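Local coordinates for UL37 (Suid herpesvirus 1, PDB 4K70), which is an inner tegument protein, present here as its calcium-binding N-terminal half, that probably takes part in controlling viral trafficking, at residues 318-324 and 370-374; 169-173 and 439-443; 208-212 and 238-242. All blocks are in the same frame, centred on the assembly; numbering follows the deposited sequence.

Contact 1: residues 318-324 and 370-374; sequences VDATGVW and AVGCT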
loop_
_atom_site.group_PDB
_atom_site.type_symbol
_atom_site.label_atom_id
_atom_site.label_comp_id
_atom_site.label_asym_id
_atom_site.label_seq_id
_atom_site.Cartn_x
_atom_site.Cartn_y
_atom_site.Cartn_z
ATOM N N VAL A 318 8.379 -5.396 31.729
ATOM C CA VAL A 318 7.362 -4.419 31.374
ATOM C C VAL A 318 6.041 -5.135 31.166
ATOM O O VAL A 318 5.998 -6.313 30.814
ATOM C CB VAL A 318 7.711 -3.610 30.096
ATOM C CG1 VAL A 318 8.967 -2.806 30.309
ATOM C CG2 VAL A 318 7.847 -4.538 28.900
ATOM N N ASP A 319 4.956 -4.418 31.394
ATOM C CA ASP A 319 3.636 -5.007 31.224
ATOM C C ASP A 319 3.098 -4.784 29.816
ATOM O O ASP A 319 2.633 -3.697 29.487
ATOM C CB ASP A 319 2.687 -4.418 32.253
ATOM C CG ASP A 319 1.260 -4.889 32.071
ATOM O OD1 ASP A 319 1.037 -5.990 31.509
ATOM O OD2 ASP A 319 0.368 -4.138 32.509
ATOM N N ALA A 320 3.148 -5.821 28.989
ATOM C CA ALA A 320 2.611 -5.719 27.644
ATOM C C ALA A 320 1.271 -6.428 27.466
ATOM O O ALA A 320 0.795 -6.579 26.348
ATOM C CB ALA A 320 3.635 -6.230 26.621
ATOM N N THR A 321 0.656 -6.871 28.556
ATOM C CA THR A 321 -0.626 -7.577 28.447
ATOM C C THR A 321 -1.715 -6.757 27.767
ATOM O O THR A 321 -2.394 -7.246 26.868
ATOM C CB THR A 321 -1.132 -8.078 29.816
ATOM O OG1 THR A 321 -1.295 -6.967 30.702
ATOM C CG2 THR A 321 -0.128 -9.039 30.409
ATOM N N GLY A 322 -1.886 -5.509 28.179
ATOM C CA GLY A 322 -2.904 -4.672 27.566
ATOM C C GLY A 322 -2.665 -4.401 26.085
ATOM O O GLY A 322 -3.607 -4.416 25.279
ATOM N N VAL A 323 -1.411 -4.145 25.707
ATOM C CA VAL A 323 -1.139 -3.838 24.306
ATOM C C VAL A 323 -1.310 -5.082 23.445
ATOM O O VAL A 323 -1.825 -5.009 22.332
ATOM C CB VAL A 323 0.254 -3.210 24.078
ATOM C CG1 VAL A 323 1.346 -4.113 24.610
ATOM C CG2 VAL A 323 0.456 -2.920 22.575
ATOM N N TRP A 324 -0.900 -6.227 23.982
ATOM C CA TRP A 324 -1.045 -7.502 23.287
ATOM C C TRP A 324 -2.520 -7.830 23.100
ATOM O O TRP A 324 -2.930 -8.332 22.050
ATOM C CB TRP A 324 -0.351 -8.620 24.088
ATOM C CG TRP A 324 -0.523 -9.979 23.496
ATOM C CD1 TRP A 324 -0.849 -11.134 24.165
ATOM C CD2 TRP A 324 -0.416 -10.336 22.103
ATOM N NE1 TRP A 324 -0.929 -12.179 23.277
ATOM C CE2 TRP A 324 -0.671 -11.720 22.012
ATOM C CE3 TRP A 324 -0.117 -9.618 20.933
ATOM C CZ2 TRP A 324 -0.651 -12.404 20.791
ATOM C CZ3 TRP A 324 -0.092 -10.300 19.725
ATOM C CH2 TRP A 324 -0.349 -11.680 19.662
ATOM N N ALA A 370 3.926 -11.976 26.168
ATOM C CA ALA A 370 3.124 -10.821 25.748
ATOM C C ALA A 370 3.981 -9.780 25.014
ATOM O O ALA A 370 3.542 -9.179 24.025
ATOM C CB ALA A 370 2.464 -10.186 26.939
ATOM N N VAL A 371 5.182 -9.534 25.530
ATOM C CA VAL A 371 6.117 -8.612 24.861
ATOM C C VAL A 371 6.572 -9.185 23.525
ATOM O O VAL A 371 6.618 -8.485 22.509
ATOM C CB VAL A 371 7.370 -8.346 25.711
ATOM C CG1 VAL A 371 8.328 -7.427 24.953
ATOM C CG2 VAL A 371 7.001 -7.747 27.077
ATOM N N GLY A 372 6.915 -10.471 23.523
ATOM C CA GLY A 372 7.403 -11.093 22.303
ATOM C C GLY A 372 6.343 -11.178 21.223
ATOM O O GLY A 372 6.602 -10.880 20.055
ATOM N N CYS A 373 5.155 -11.639 21.601
ATOM C CA CYS A 373 4.026 -11.663 20.679
ATOM C C CYS A 373 3.760 -10.291 20.074
ATOM O O CYS A 373 3.610 -10.158 18.865
ATOM C CB CYS A 373 2.767 -12.165 21.400
ATOM S SG CYS A 373 2.782 -13.975 21.597
ATOM N N THR A 374 3.682 -9.270 20.917
ATOM C CA THR A 374 3.424 -7.926 20.426
ATOM C C THR A 374 4.512 -7.470 19.452
ATOM O O THR A 374 4.223 -6.853 18.418
ATOM C CB THR A 374 3.298 -6.925 21.594
ATOM O OG1 THR A 374 2.281 -7.374 22.495
ATOM C CG2 THR A 374 2.928 -5.523 21.077
#
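Trp324 lies with one face of its indole against Cys373 where the first turn of helix 321-329 packs on helix 366-385, a close helix-helix contact of this all-helical half of UL37. CB of Cys373 stands 3.4 Å from the centroid of the six-membered ring and only 9° off its normal, a CH-pi contact over the face, while SG approaches obliquely. With CG anti to the backbone N (chi1 176°), Trp324 swings its indole out over CB of Cys373. Its NE1 donates to a glycerol molecule.

Trp324 and Thr374 run antiparallel alongside each other, OG1 of Thr374 coming 3.3 Å from CB of Trp324. CG2 of Thr374 packs 3.9 Å from CG2 of Val323. At the start of the helix, Ala320 is the N-cap residue and turns its methyl to the other helix, with CB 3.7 Å from CG2 of Val371. The same CG2 also meets Val318, whose side chain crosses that of Val371 at about a right angle. OD1 of Asp319 accepts from OG1 of Thr321 on its syn lone pair and from N of Thr321 above the carboxylate plane, the latter closing an Asx turn. The hydroxyl of Thr374 is turned back into its own helix, OG1 donating to O of Ala370 at 2.7 Å.

Contact 2: residues 169-173 and 439-443; sequences ATLYD and HVGAA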
loop_
_atom_site.group_PDB
_atom_site.type_symbol
_atom_site.label_atom_id
_atom_site.label_comp_id
_atom_site.label_asym_id
_atom_site.label_seq_id
_atom_site.Cartn_x
_atom_site.Cartn_y
_atom_site.Cartn_z
ATOM N N ALA A 169 -15.754 0.041 -11.274
ATOM C CA ALA A 169 -15.579 -1.407 -11.395
ATOM C C ALA A 169 -15.042 -1.859 -12.754
ATOM O O ALA A 169 -14.216 -2.769 -12.816
ATOM C CB ALA A 169 -16.877 -2.154 -11.052
ATOM N N THR A 170 -15.498 -1.246 -13.842
ATOM C CA THR A 170 -15.006 -1.656 -15.161
ATOM C C THR A 170 -13.540 -1.264 -15.390
ATOM O O THR A 170 -12.900 -1.799 -16.293
ATOM C CB THR A 170 -15.878 -1.134 -16.325
ATOM O OG1 THR A 170 -15.943 0.299 -16.289
ATOM C CG2 THR A 170 -17.298 -1.739 -16.241
ATOM N N LEU A 171 -13.001 -0.369 -14.553
ATOM C CA LEU A 171 -11.579 0.004 -14.656
ATOM C C LEU A 171 -10.648 -0.759 -13.732
ATOM O O LEU A 171 -9.425 -0.657 -13.870
ATOM C CB LEU A 171 -11.367 1.489 -14.350
ATOM C CG LEU A 171 -12.249 2.497 -15.055
ATOM C CD1 LEU A 171 -11.880 3.889 -14.559
ATOM C CD2 LEU A 171 -12.107 2.369 -16.569
ATOM N N TYR A 172 -11.216 -1.503 -12.790
ATOM C CA TYR A 172 -10.455 -2.078 -11.681
ATOM C C TYR A 172 -9.312 -3.015 -12.084
ATOM O O TYR A 172 -8.198 -2.883 -11.591
ATOM C CB TYR A 172 -11.400 -2.800 -10.714
ATOM C CG TYR A 172 -10.707 -3.389 -9.518
ATOM C CD1 TYR A 172 -10.293 -2.581 -8.473
ATOM C CD2 TYR A 172 -10.463 -4.748 -9.435
ATOM C CE1 TYR A 172 -9.649 -3.113 -7.368
ATOM C CE2 TYR A 172 -9.809 -5.293 -8.344
ATOM C CZ TYR A 172 -9.413 -4.466 -7.309
ATOM O OH TYR A 172 -8.779 -4.993 -6.206
ATOM N N ASP A 173 -9.586 -3.966 -12.969
ATOM C CA ASP A 173 -8.558 -4.902 -13.386
ATOM C C ASP A 173 -7.563 -4.277 -14.388
ATOM O O ASP A 173 -6.644 -4.947 -14.828
ATOM C CB ASP A 173 -9.191 -6.146 -14.010
ATOM C CG ASP A 173 -8.176 -7.256 -14.286
ATOM O OD1 ASP A 173 -7.483 -7.678 -13.340
ATOM O OD2 ASP A 173 -8.068 -7.704 -15.452
ATOM N N HIS A 439 -15.310 -6.702 -8.562
ATOM C CA HIS A 439 -15.252 -5.758 -9.681
ATOM C C HIS A 439 -14.807 -6.453 -10.959
ATOM O O HIS A 439 -15.168 -6.042 -12.061
ATOM C CB HIS A 439 -14.253 -4.630 -9.399
ATOM C CG HIS A 439 -14.723 -3.644 -8.373
ATOM N ND1 HIS A 439 -16.012 -3.615 -7.898
ATOM C CD2 HIS A 439 -14.066 -2.636 -7.749
ATOM C CE1 HIS A 439 -16.135 -2.636 -7.018
ATOM N NE2 HIS A 439 -14.966 -2.026 -6.911
ATOM N N VAL A 440 -13.976 -7.475 -10.811
ATOM C CA VAL A 440 -13.456 -8.170 -11.972
ATOM C C VAL A 440 -14.635 -8.818 -12.681
ATOM O O VAL A 440 -14.786 -8.685 -13.886
ATOM C CB VAL A 440 -12.389 -9.210 -11.575
ATOM C CG1 VAL A 440 -11.851 -9.927 -12.806
ATOM C CG2 VAL A 440 -11.251 -8.528 -10.814
ATOM N N GLY A 441 -15.495 -9.479 -11.911
ATOM C CA GLY A 441 -16.710 -10.066 -12.445
ATOM C C GLY A 441 -17.646 -9.050 -13.066
ATOM O O GLY A 441 -18.180 -9.282 -14.146
ATOM N N ALA A 442 -17.855 -7.926 -12.382
ATOM C CA ALA A 442 -18.674 -6.839 -12.922
ATOM C C ALA A 442 -18.136 -6.313 -14.261
ATOM O O ALA A 442 -18.906 -5.980 -15.174
ATOM C CB ALA A 442 -18.759 -5.699 -11.914
ATOM N N ALA A 443 -16.812 -6.229 -14.371
ATOM C CA ALA A 443 -16.182 -5.716 -15.580
ATOM C C ALA A 443 -16.466 -6.676 -16.727
ATOM O O ALA A 443 -16.875 -6.253 -17.811
ATOM C CB ALA A 443 -14.671 -5.557 -15.369
#
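His439 wedges between Ala169 and Tyr172, joining the loop before helix 175-188 to the start of helix 438-458 through an edge-to-face aromatic pair. This is the tight part of the contact. The imidazole edge points to the face of the tyrosine ring, with planes at 79° and centroids 5.3 Å apart; CB of His439 also lies 3.6 Å from CB of Tyr172. Over a face of the imidazole sits the methyl of Ala169, its CB 3.6 Å from ND1 of His439. Hydrogen bonds to outside residues anchor both rings: NE2 of His439 to O of Val164, OH of Tyr172 to O of Pro390. The tyrosine ring also meets that of Trp481.

Packing is looser towards Ala442 and Thr170, both partly exposed. CB of Ala442 reaches CB of Ala169 at 4.1 Å, and Thr170 meets Ala443 mainly through its backbone CA. Val440, also partly exposed, touches the edge of the tyrosine ring with CG2. Asp173 is buried, but its CB approaches CG2 of Val440 only at 4.5 Å; its carboxylate forms salt bridges with Arg476 and Arg480, and Trp481 and Trp78 donate to it. Deeper in the interface, CB of Ala443 rests 3.8 Å from O of Ala169.

Contact 3: residues 208-212 and 238-242; sequences PLTRA and AARAV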
loop_
_atom_site.group_PDB
_atom_site.type_symbol
_atom_site.label_atom_id
_atom_site.label_comp_id
_atom_site.label_asym_id
_atom_site.label_seq_id
_atom_site.Cartn_x
_atom_site.Cartn_y
_atom_site.Cartn_z
ATOM N N PRO A 208 6.731 13.568 31.142
ATOM C CA PRO A 208 7.801 14.181 30.350
ATOM C C PRO A 208 8.738 13.136 29.732
ATOM O O PRO A 208 9.055 13.243 28.546
ATOM C CB PRO A 208 8.549 15.035 31.375
ATOM C CG PRO A 208 7.549 15.325 32.442
ATOM C CD PRO A 208 6.626 14.151 32.495
ATOM N N LEU A 209 9.166 12.139 30.510
ATOM C CA LEU A 209 10.079 11.119 29.992
ATOM C C LEU A 209 9.481 10.367 28.804
ATOM O O LEU A 209 10.151 10.138 27.806
ATOM C CB LEU A 209 10.474 10.121 31.087
ATOM C CG LEU A 209 11.400 8.988 30.629
ATOM C CD1 LEU A 209 12.695 9.566 30.073
ATOM C CD2 LEU A 209 11.682 8.024 31.764
ATOM N N THR A 210 8.219 9.968 28.927
ATOM C CA THR A 210 7.534 9.252 27.860
ATOM C C THR A 210 7.522 10.101 26.578
ATOM O O THR A 210 7.823 9.613 25.485
ATOM C CB THR A 210 6.087 8.907 28.277
ATOM O OG1 THR A 210 6.102 8.078 29.456
ATOM C CG2 THR A 210 5.360 8.184 27.164
ATOM N N ARG A 211 7.177 11.375 26.730
ATOM C CA ARG A 211 7.055 12.284 25.600
ATOM C C ARG A 211 8.394 12.511 24.946
ATOM O O ARG A 211 8.481 12.558 23.721
ATOM C CB ARG A 211 6.438 13.611 26.046
ATOM C CG ARG A 211 4.988 13.458 26.480
ATOM C CD ARG A 211 4.441 14.742 27.073
ATOM N NE ARG A 211 4.275 15.773 26.057
ATOM C CZ ARG A 211 3.830 17.000 26.310
ATOM N NH1 ARG A 211 3.506 17.349 27.550
ATOM N NH2 ARG A 211 3.702 17.870 25.325
ATOM N N ALA A 212 9.443 12.632 25.762
ATOM C CA ALA A 212 10.802 12.774 25.242
ATOM C C ALA A 212 11.248 11.560 24.414
ATOM O O ALA A 212 11.881 11.712 23.369
ATOM C CB ALA A 212 11.785 13.032 26.383
ATOM N N ALA A 238 10.516 18.543 26.789
ATOM C CA ALA A 238 10.190 17.330 27.528
ATOM C C ALA A 238 11.424 16.842 28.267
ATOM O O ALA A 238 11.338 16.427 29.425
ATOM C CB ALA A 238 9.647 16.258 26.600
ATOM N N ALA A 239 12.572 16.905 27.594
ATOM C CA ALA A 239 13.835 16.481 28.184
ATOM C C ALA A 239 14.110 17.273 29.454
ATOM O O ALA A 239 14.467 16.710 30.488
ATOM C CB ALA A 239 14.982 16.642 27.191
ATOM N N ARG A 240 13.916 18.581 29.378
ATOM C CA ARG A 240 14.140 19.443 30.527
ATOM C C ARG A 240 13.229 19.114 31.721
ATOM O O ARG A 240 13.545 19.457 32.860
ATOM C CB ARG A 240 13.958 20.901 30.122
ATOM C CG ARG A 240 14.325 21.873 31.216
ATOM C CD ARG A 240 13.746 23.240 30.925
ATOM N NE ARG A 240 14.566 23.974 29.974
ATOM C CZ ARG A 240 15.400 24.950 30.313
ATOM N NH1 ARG A 240 15.523 25.318 31.584
ATOM N NH2 ARG A 240 16.103 25.562 29.377
ATOM N N ALA A 241 12.103 18.452 31.475
ATOM C CA ALA A 241 11.168 18.163 32.556
ATOM C C ALA A 241 11.276 16.739 33.075
ATOM O O ALA A 241 10.518 16.341 33.950
ATOM C CB ALA A 241 9.740 18.455 32.129
ATOM N N VAL A 242 12.209 15.970 32.534
ATOM C CA VAL A 242 12.358 14.578 32.930
ATOM C C VAL A 242 12.673 14.429 34.408
ATOM O O VAL A 242 13.531 15.129 34.943
ATOM C CB VAL A 242 13.444 13.879 32.117
ATOM C CG1 VAL A 242 13.825 12.558 32.771
ATOM C CG2 VAL A 242 12.962 13.661 30.697
#
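The first turn of helix 208-223 packs against the C-terminal end of helix 229-240, two consecutive helices forming a helical hairpin, with CA of Pro208 4.9 Å from CA of Ala238 and CA of Leu209 5.1 Å from CA of Val242. Small side chains permit this close approach. The methyl of Ala238 points into the opposite turn, where its CB lies 3.6 Å from O of Pro208 and touches N of Ala212. These two backbone atoms already bond to each other within helix 208-223, so the methyl packs against a closed helical turn. Ala212 answers with its own methyl, CB to CB of Ala238 at 3.9 Å, and CB of Arg211 borders the same alanine more distantly.

Around Pro208 the contact turns to the chain leaving helix 229-240. The pyrrolidine lies alongside Ala241, its CB 3.7 Å from CB of that residue, and its CG meets the carbonyl oxygen. This side is near the surface, since Ala241 is exposed and Pro208 partly so. Leu209 and Val242 form the other flank. Val242 has CG1 anti to the backbone N (chi1 166°), which places CG2 beside that N, and CG2 then packs on CA of Leu209. The two branched side chains meet obliquely, while Leu209 also reaches Ala246, Leu288 and Leu298 in neighbouring loops.

The polar end of Arg211 finds its partners away from helix 229-240: NE donates to O of Met201, and the guanidinium forms a salt bridge with Glu204. Across the contact the side chains meet through carbon, and on the Val242 flank CD1 of Leu209 lies 4.2 Å from CG2 of Val242.

From the N terminus, the chain first passes residues 169-173, which open contact 2. Contact 3 follows and closes a short loop, joining helices 208-223 and 229-240. Contact 1 opens only after that, bringing helix 321-329 against helix 366-385 across 45 mostly helical residues. Both therefore lie in series inside the loop of 265 residues that contact 2 closes when helix 438-458 returns to the loop before helix 175-188. Contacts 1 and 3 share one side of the chain's centre, with centres about 24 Å apart; contact 2 lies on the opposite side, its centre about 42 Å from that of contact 1 and about 52 Å from that of contact 3.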